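Local coordinates for formate dehydrogenase subunit beta (Desulfovibrio gigas, PDB 1H0H), which carries electrons through three [4Fe-4S] clusters as the beta chain of a formate dehydrogenase that reversibly oxidises formate to carbon dioxide, at residues 78-83 with 101-106; 96-101 with 143-148. One frame throughout, in Å; residues are numbered along the deposited sequence.

Interaction 1. Residues 78-83 with 101-106. With SF4 (iron/sulfur cluster), chain N.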
ATOM      1  N   PRO B  78     -23.429   7.726  39.393  1.00 15.34           N
ATOM      2  CA  PRO B  78     -23.847   6.543  38.623  1.00 15.35           C
ATOM      3  C   PRO B  78     -25.095   5.828  39.107  1.00 14.96           C
ATOM      4  O   PRO B  78     -25.096   5.257  40.192  1.00 17.47           O
ATOM      5  CB  PRO B  78     -22.620   5.619  38.716  1.00 14.73           C
ATOM      6  CG  PRO B  78     -21.906   6.047  39.958  1.00 15.62           C
ATOM      7  CD  PRO B  78     -22.137   7.523  40.096  1.00 15.16           C
ATOM      8  N   PRO B  79     -26.156   5.863  38.313  1.00 15.72           N
ATOM      9  CA  PRO B  79     -27.394   5.181  38.682  1.00 15.51           C
ATOM     10  C   PRO B  79     -27.253   3.656  38.704  1.00 14.89           C
ATOM     11  O   PRO B  79     -27.974   3.030  39.459  1.00 16.88           O
ATOM     12  CB  PRO B  79     -28.407   5.626  37.618  1.00 15.89           C
ATOM     13  CG  PRO B  79     -27.648   6.291  36.563  1.00 16.23           C
ATOM     14  CD  PRO B  79     -26.252   6.570  37.019  1.00 15.55           C
ATOM     15  N   CYS B  80     -26.373   3.074  37.907  1.00 14.49           N
ATOM     16  CA  CYS B  80     -26.188   1.625  37.967  1.00 15.23           C
ATOM     17  C   CYS B  80     -25.762   1.222  39.360  1.00 15.47           C
ATOM     18  O   CYS B  80     -26.347   0.312  39.959  1.00 15.05           O
ATOM     19  CB  CYS B  80     -25.151   1.169  36.952  1.00 15.92           C
ATOM     20  SG  CYS B  80     -23.582   2.015  37.132  1.00 17.21           S
ATOM     21  N   LYS B  81     -24.753   1.912  39.889  1.00 13.80           N
ATOM     22  CA  LYS B  81     -24.298   1.640  41.262  1.00 14.35           C
ATOM     23  C   LYS B  81     -25.340   1.970  42.314  1.00 14.62           C
ATOM     24  O   LYS B  81     -25.496   1.252  43.318  1.00 14.41           O
ATOM     25  CB  LYS B  81     -23.042   2.420  41.606  1.00 13.95           C
ATOM     26  CG  LYS B  81     -22.499   2.078  43.023  1.00 13.60           C
ATOM     27  CD  LYS B  81     -21.145   2.735  43.271  1.00 16.44           C
ATOM     28  CE  LYS B  81     -20.814   2.820  44.753  1.00 16.14           C
ATOM     29  NZ  LYS B  81     -20.841   1.499  45.380  1.00 17.13           N
ATOM     30  N   ALA B  82     -26.033   3.084  42.124  1.00 14.82           N
ATOM     31  CA  ALA B  82     -27.030   3.490  43.098  1.00 14.93           C
ATOM     32  C   ALA B  82     -28.055   2.367  43.322  1.00 14.92           C
ATOM     33  O   ALA B  82     -28.516   2.147  44.430  1.00 13.00           O
ATOM     34  CB  ALA B  82     -27.712   4.772  42.639  1.00 16.26           C
ATOM     35  N   THR B  83     -28.402   1.682  42.239  1.00 12.79           N
ATOM     36  CA  THR B  83     -29.356   0.573  42.257  1.00 12.46           C
ATOM     37  C   THR B  83     -28.736  -0.669  42.875  1.00 13.09           C
ATOM     38  O   THR B  83     -29.293  -1.295  43.766  1.00 11.63           O
ATOM     39  CB  THR B  83     -29.758   0.262  40.818  1.00 12.15           C
ATOM     40  OG1 THR B  83     -30.532   1.360  40.314  1.00 10.53           O
ATOM     41  CG2 THR B  83     -30.689  -0.943  40.755  1.00  9.80           C
ATOM     42  N   VAL B 101     -16.184   3.985  37.341  1.00 16.98           N
ATOM     43  CA  VAL B 101     -17.305   3.191  37.817  1.00 15.50           C
ATOM     44  C   VAL B 101     -16.934   1.786  37.409  1.00 15.35           C
ATOM     45  O   VAL B 101     -16.908   1.456  36.233  1.00 15.92           O
ATOM     46  CB  VAL B 101     -18.629   3.649  37.178  1.00 16.66           C
ATOM     47  CG1 VAL B 101     -19.768   2.721  37.557  1.00 16.99           C
ATOM     48  CG2 VAL B 101     -18.938   5.108  37.603  1.00 16.30           C
ATOM     49  N   LEU B 102     -16.614   0.965  38.390  1.00 15.23           N
ATOM     50  CA  LEU B 102     -16.046  -0.327  38.116  1.00 16.94           C
ATOM     51  C   LEU B 102     -16.972  -1.489  38.440  1.00 16.88           C
ATOM     52  O   LEU B 102     -17.255  -1.757  39.608  1.00 16.98           O
ATOM     53  CB  LEU B 102     -14.732  -0.445  38.887  1.00 16.75           C
ATOM     54  CG  LEU B 102     -13.953  -1.761  38.809  1.00 18.76           C
ATOM     55  CD1 LEU B 102     -13.550  -2.086  37.366  1.00 19.54           C
ATOM     56  CD2 LEU B 102     -12.727  -1.650  39.678  1.00 19.32           C
ATOM     57  N   PHE B 103     -17.472  -2.167  37.408  1.00 17.49           N
ATOM     58  CA  PHE B 103     -18.248  -3.371  37.666  1.00 18.37           C
ATOM     59  C   PHE B 103     -17.242  -4.445  38.031  1.00 18.41           C
ATOM     60  O   PHE B 103     -16.265  -4.662  37.311  1.00 20.55           O
ATOM     61  CB  PHE B 103     -19.013  -3.856  36.434  1.00 16.91           C
ATOM     62  CG  PHE B 103     -20.377  -3.251  36.261  1.00 16.40           C
ATOM     63  CD1 PHE B 103     -20.602  -1.915  36.492  1.00 15.63           C
ATOM     64  CD2 PHE B 103     -21.424  -4.034  35.804  1.00 16.46           C
ATOM     65  CE1 PHE B 103     -21.838  -1.376  36.279  1.00 16.30           C
ATOM     66  CE2 PHE B 103     -22.672  -3.499  35.585  1.00 16.75           C
ATOM     67  CZ  PHE B 103     -22.892  -2.176  35.817  1.00 16.52           C
ATOM     68  N   THR B 104     -17.485  -5.124  39.131  1.00 17.70           N
ATOM     69  CA  THR B 104     -16.613  -6.204  39.546  1.00 18.21           C
ATOM     70  C   THR B 104     -17.323  -7.542  39.346  1.00 18.52           C
ATOM     71  O   THR B 104     -18.524  -7.591  39.122  1.00 17.90           O
ATOM     72  CB  THR B 104     -16.227  -6.036  41.043  1.00 17.89           C
ATOM     73  OG1 THR B 104     -17.365  -6.323  41.889  1.00 18.22           O
ATOM     74  CG2 THR B 104     -15.921  -4.607  41.380  1.00 17.98           C
ATOM     75  N   PRO B 105     -16.588  -8.638  39.432  1.00 19.59           N
ATOM     76  CA  PRO B 105     -17.212  -9.966  39.386  1.00 19.36           C
ATOM     77  C   PRO B 105     -18.235 -10.159  40.505  1.00 19.25           C
ATOM     78  O   PRO B 105     -19.091 -11.041  40.370  1.00 20.38           O
ATOM     79  CB  PRO B 105     -16.035 -10.911  39.603  1.00 19.75           C
ATOM     80  CG  PRO B 105     -14.866 -10.134  39.041  1.00 21.27           C
ATOM     81  CD  PRO B 105     -15.117  -8.713  39.538  1.00 20.69           C
ATOM     82  N   LYS B 106     -18.149  -9.382  41.581  1.00 18.73           N
ATOM     83  CA  LYS B 106     -19.131  -9.476  42.645  1.00 18.86           C
ATOM     84  C   LYS B 106     -20.543  -9.270  42.110  1.00 17.78           C
ATOM     85  O   LYS B 106     -21.518  -9.599  42.788  1.00 17.75           O
ATOM     86  CB  LYS B 106     -18.839  -8.494  43.787  1.00 21.67           C
ATOM     87  CG  LYS B 106     -17.619  -8.839  44.633  1.00 23.14           C
ATOM     88  CD  LYS B 106     -18.008  -9.411  45.980  1.00 25.97           C
ATOM     89  CE  LYS B 106     -17.250  -8.713  47.131  1.00 27.76           C
ATOM     90  NZ  LYS B 106     -15.877  -8.258  46.743  1.00 28.44           N
TER
HETATM   91 FE1  SF4 N1013     -24.587   3.318  32.593  1.00 17.36          FE
HETATM   92 FE2  SF4 N1013     -21.836   3.477  32.739  1.00 17.49          FE
HETATM   93 FE3  SF4 N1013     -23.502   5.571  33.766  1.00 17.77          FE
HETATM   94 FE4  SF4 N1013     -23.432   3.115  35.033  1.00 17.28          FE
HETATM   95  S1  SF4 N1013     -21.656   4.674  34.868  1.00 17.91           S
HETATM   96  S2  SF4 N1013     -25.258   4.236  34.580  1.00 18.19           S
HETATM   97  S3  SF4 N1013     -23.147   1.663  33.190  1.00 19.34           S
HETATM   98  S4  SF4 N1013     -23.229   4.888  31.503  1.00 17.78           S
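The ring of F103 presents its edge to the sulfur of C80: SG lies 3.9 Å from CE1, and the line from SG to the ring centroid runs 84° from the ring normal, so the sulfur sits in the ring plane, in a Cys sulfur-aromatic contact. The next edge atom, CZ, meets C80 CB at 4.2 Å. Elsewhere the phenyl group packs on V116 of helix 113-119, I92, P125 and K136. C80 SG is at the same time a ligand of the [4Fe-4S] cluster, 2.4 Å from FE4. Its first torsion, chi1 55°, places SG between the backbone N and the carbonyl carbon, from where it reaches FE4. V101, on strand 101-103, touches the same sulfur from another direction, with CG1 3.9 Å from C80 SG and 3.8 Å from cluster S1. Its other methyl, CG2, meets P78 CB, also at 3.9 Å, at the N-cap of the helix. P79 follows with CD 3.5 Å from S2. C72, C75 and C120 complete the ligation of this cluster. Across the two segments the contacts are apolar or sulfur-aromatic, and all four touching residues are buried. C80 SG and cluster atoms S1 and S2 have hydrocarbon against them on this side; such a setting, with K136 also lining the pocket, would probably influence the redox potential of the cluster.

Interaction 2. Residues 96-101 with 143-148. With SF4 (iron/sulfur cluster), chain N.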
ATOM      1  N   ASP B  96     -12.794   6.854  43.854  1.00 21.74           N
ATOM      2  CA  ASP B  96     -12.658   8.267  44.131  1.00 23.66           C
ATOM      3  C   ASP B  96     -11.540   8.988  43.345  1.00 23.31           C
ATOM      4  O   ASP B  96     -11.731  10.106  42.876  1.00 22.96           O
ATOM      5  CB  ASP B  96     -12.541   8.551  45.629  0.50 24.90           C
ATOM      6  CG  ASP B  96     -12.558  10.028  45.928  0.50 26.36           C
ATOM      7  OD1 ASP B  96     -13.642  10.638  45.945  0.50 27.66           O
ATOM      8  OD2 ASP B  96     -11.538  10.695  46.131  0.50 27.08           O
ATOM      9  N   ALA B  97     -10.386   8.356  43.219  1.00 22.42           N
ATOM     10  CA  ALA B  97      -9.261   8.998  42.568  1.00 21.57           C
ATOM     11  C   ALA B  97      -9.453   9.239  41.074  1.00 20.90           C
ATOM     12  O   ALA B  97      -8.942  10.218  40.531  1.00 21.35           O
ATOM     13  CB  ALA B  97      -7.995   8.185  42.804  1.00 22.26           C
ATOM     14  N   THR B  98     -10.175   8.348  40.402  1.00 18.55           N
ATOM     15  CA  THR B  98     -10.323   8.476  38.969  1.00 18.15           C
ATOM     16  C   THR B  98     -11.725   8.810  38.527  1.00 18.50           C
ATOM     17  O   THR B  98     -11.921   9.335  37.438  1.00 19.67           O
ATOM     18  CB  THR B  98      -9.905   7.178  38.266  1.00 17.95           C
ATOM     19  OG1 THR B  98     -10.636   6.084  38.815  1.00 18.34           O
ATOM     20  CG2 THR B  98      -8.466   6.823  38.591  1.00 18.72           C
ATOM     21  N   GLY B  99     -12.705   8.503  39.361  1.00 17.74           N
ATOM     22  CA  GLY B  99     -14.081   8.666  38.940  1.00 17.66           C
ATOM     23  C   GLY B  99     -14.555   7.408  38.231  1.00 17.54           C
ATOM     24  O   GLY B  99     -15.696   7.340  37.766  1.00 16.57           O
ATOM     25  N   CYS B 100     -13.696   6.390  38.152  1.00 16.55           N
ATOM     26  CA  CYS B 100     -14.088   5.177  37.456  1.00 16.95           C
ATOM     27  C   CYS B 100     -15.240   4.461  38.147  1.00 17.12           C
ATOM     28  O   CYS B 100     -15.252   4.324  39.364  1.00 16.45           O
ATOM     29  CB  CYS B 100     -12.923   4.186  37.301  1.00 17.55           C
ATOM     30  SG  CYS B 100     -13.439   2.561  36.630  1.00 17.96           S
ATOM     31  N   VAL B 101     -16.184   3.985  37.341  1.00 16.98           N
ATOM     32  CA  VAL B 101     -17.305   3.191  37.817  1.00 15.50           C
ATOM     33  C   VAL B 101     -16.934   1.786  37.409  1.00 15.35           C
ATOM     34  O   VAL B 101     -16.908   1.456  36.233  1.00 15.92           O
ATOM     35  CB  VAL B 101     -18.629   3.649  37.178  1.00 16.66           C
ATOM     36  CG1 VAL B 101     -19.768   2.721  37.557  1.00 16.99           C
ATOM     37  CG2 VAL B 101     -18.938   5.108  37.603  1.00 16.30           C
ATOM     38  N   ARG B 143      -4.258   0.780  33.606  1.00 15.55           N
ATOM     39  CA  ARG B 143      -3.365   1.648  32.846  1.00 15.64           C
ATOM     40  C   ARG B 143      -3.293   3.060  33.442  1.00 14.21           C
ATOM     41  O   ARG B 143      -2.209   3.622  33.572  1.00 14.64           O
ATOM     42  CB  ARG B 143      -3.849   1.767  31.392  1.00 15.37           C
ATOM     43  CG  ARG B 143      -3.752   0.475  30.596  1.00 15.26           C
ATOM     44  CD  ARG B 143      -4.292   0.575  29.168  1.00 16.12           C
ATOM     45  NE  ARG B 143      -3.420   1.375  28.326  1.00 15.14           N
ATOM     46  CZ  ARG B 143      -2.356   0.897  27.669  1.00 15.87           C
ATOM     47  NH1 ARG B 143      -2.017  -0.385  27.746  1.00 13.83           N
ATOM     48  NH2 ARG B 143      -1.627   1.707  26.908  1.00 16.51           N
ATOM     49  N   ILE B 144      -4.446   3.614  33.820  1.00 15.28           N
ATOM     50  CA  ILE B 144      -4.491   5.008  34.238  1.00 14.97           C
ATOM     51  C   ILE B 144      -3.929   5.276  35.632  1.00 15.03           C
ATOM     52  O   ILE B 144      -3.661   6.417  36.002  1.00 14.32           O
ATOM     53  CB  ILE B 144      -5.898   5.639  34.044  1.00 16.52           C
ATOM     54  CG1 ILE B 144      -6.964   5.019  34.953  1.00 16.70           C
ATOM     55  CG2 ILE B 144      -6.325   5.570  32.621  1.00 16.51           C
ATOM     56  CD1 ILE B 144      -8.311   5.776  34.803  1.00 16.46           C
ATOM     57  N   THR B 145      -3.739   4.213  36.397  1.00 14.57           N
ATOM     58  CA  THR B 145      -3.145   4.348  37.707  1.00 15.14           C
ATOM     59  C   THR B 145      -1.718   3.863  37.623  1.00 15.64           C
ATOM     60  O   THR B 145      -1.044   3.774  38.636  1.00 16.20           O
ATOM     61  CB  THR B 145      -3.934   3.538  38.758  1.00 14.87           C
ATOM     62  OG1 THR B 145      -4.042   2.176  38.321  1.00 16.32           O
ATOM     63  CG2 THR B 145      -5.365   3.995  38.813  1.00 15.58           C
ATOM     64  N   ASN B 146      -1.248   3.572  36.412  1.00 15.91           N
ATOM     65  CA  ASN B 146       0.135   3.119  36.213  1.00 16.90           C
ATOM     66  C   ASN B 146       0.869   3.928  35.138  1.00 17.67           C
ATOM     67  O   ASN B 146       1.731   3.399  34.435  1.00 17.27           O
ATOM     68  CB  ASN B 146       0.204   1.616  35.890  1.00 16.85           C
ATOM     69  CG  ASN B 146       0.071   0.748  37.127  1.00 18.12           C
ATOM     70  OD1 ASN B 146       1.008   0.631  37.916  1.00 19.49           O
ATOM     71  ND2 ASN B 146      -1.106   0.150  37.315  1.00 17.19           N
ATOM     72  N   GLY B 147       0.513   5.207  35.017  1.00 17.32           N
ATOM     73  CA  GLY B 147       1.184   6.115  34.110  1.00 17.73           C
ATOM     74  C   GLY B 147       0.863   6.015  32.629  1.00 17.08           C
ATOM     75  O   GLY B 147       1.579   6.591  31.823  1.00 18.33           O
ATOM     76  N   LEU B 148      -0.197   5.303  32.265  1.00 17.68           N
ATOM     77  CA  LEU B 148      -0.580   5.174  30.867  1.00 18.30           C
ATOM     78  C   LEU B 148      -1.966   5.766  30.650  1.00 17.12           C
ATOM     79  O   LEU B 148      -2.686   6.017  31.594  1.00 18.22           O
ATOM     80  CB  LEU B 148      -0.592   3.703  30.453  1.00 18.75           C
ATOM     81  CG  LEU B 148       0.743   2.972  30.533  1.00 19.28           C
ATOM     82  CD1 LEU B 148       0.529   1.461  30.405  1.00 19.82           C
ATOM     83  CD2 LEU B 148       1.661   3.477  29.415  1.00 19.95           C
TER
HETATM   84 FE1  SF4 N1013     -24.587   3.318  32.593  1.00 17.36          FE
HETATM   85 FE2  SF4 N1013     -21.836   3.477  32.739  1.00 17.49          FE
HETATM   86 FE3  SF4 N1013     -23.502   5.571  33.766  1.00 17.77          FE
HETATM   87 FE4  SF4 N1013     -23.432   3.115  35.033  1.00 17.28          FE
HETATM   88  S1  SF4 N1013     -21.656   4.674  34.868  1.00 17.91           S
HETATM   89  S2  SF4 N1013     -25.258   4.236  34.580  1.00 18.19           S
HETATM   90  S3  SF4 N1013     -23.147   1.663  33.190  1.00 19.34           S
HETATM   91  S4  SF4 N1013     -23.229   4.888  31.503  1.00 17.78           S
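T98 and I144 carry most of this contact, a methyl-to-methyl meeting between the connection of the two-stranded antiparallel sheet (92-94 with 101-103) and the C-terminal end of helix 141-144, within the 4Fe-4S dicluster domain. The evidence is T98 CG2 at 3.9 Å from I144 CD1, while T98 CB stands 4.1 Å from the same methyl. I144 reaches across with an extended end, chi2 175°, so CD1 leads the approach. T145, the first residue past the helix, adds its CG2 at 4.2 Å from T98 CG2, so T98 CG2 touches both I144 and T145. Polar ends face other partners: T145 OG1 bonds to the carbonyl of I141, one helical turn back, and T98 OG1 to the carboxylate of D95. R143 O accepts from both N146 N and L148 N, which closes the turn after the helix. R143 makes a salt bridge and N146 a hydrogen bond to another protein chain, which places this loop at the subunit interface. I144 further packs on M139 and P150, near C140, a ligand of a different cluster from the one V101 touches. Within the connection, T98 forms an ST turn: C100 N donates to T98 OG1 over 3.1 Å, with an N-H...O angle of 157°.

Overall arrangement
From the N terminus, the chain enters helix 79-84 at 78-83, runs through strand 92-94, and turns at 96-101 into strand 101-103. Interaction 1 closes this short loop, with 17 residues between its segments, bringing the start of the helix against the returning strand at one cluster. Interaction 2 opens at 96-101, inside that loop, and closes only at 143-148, with 41 residues between its segments, so the two loops cross. V101 belongs to both pairs, ending one segment and beginning the other, and their centres lie 16 Å apart. Together they join helix 79-84, the two-stranded sheet and helix 141-144, linking the surroundings of two different clusters.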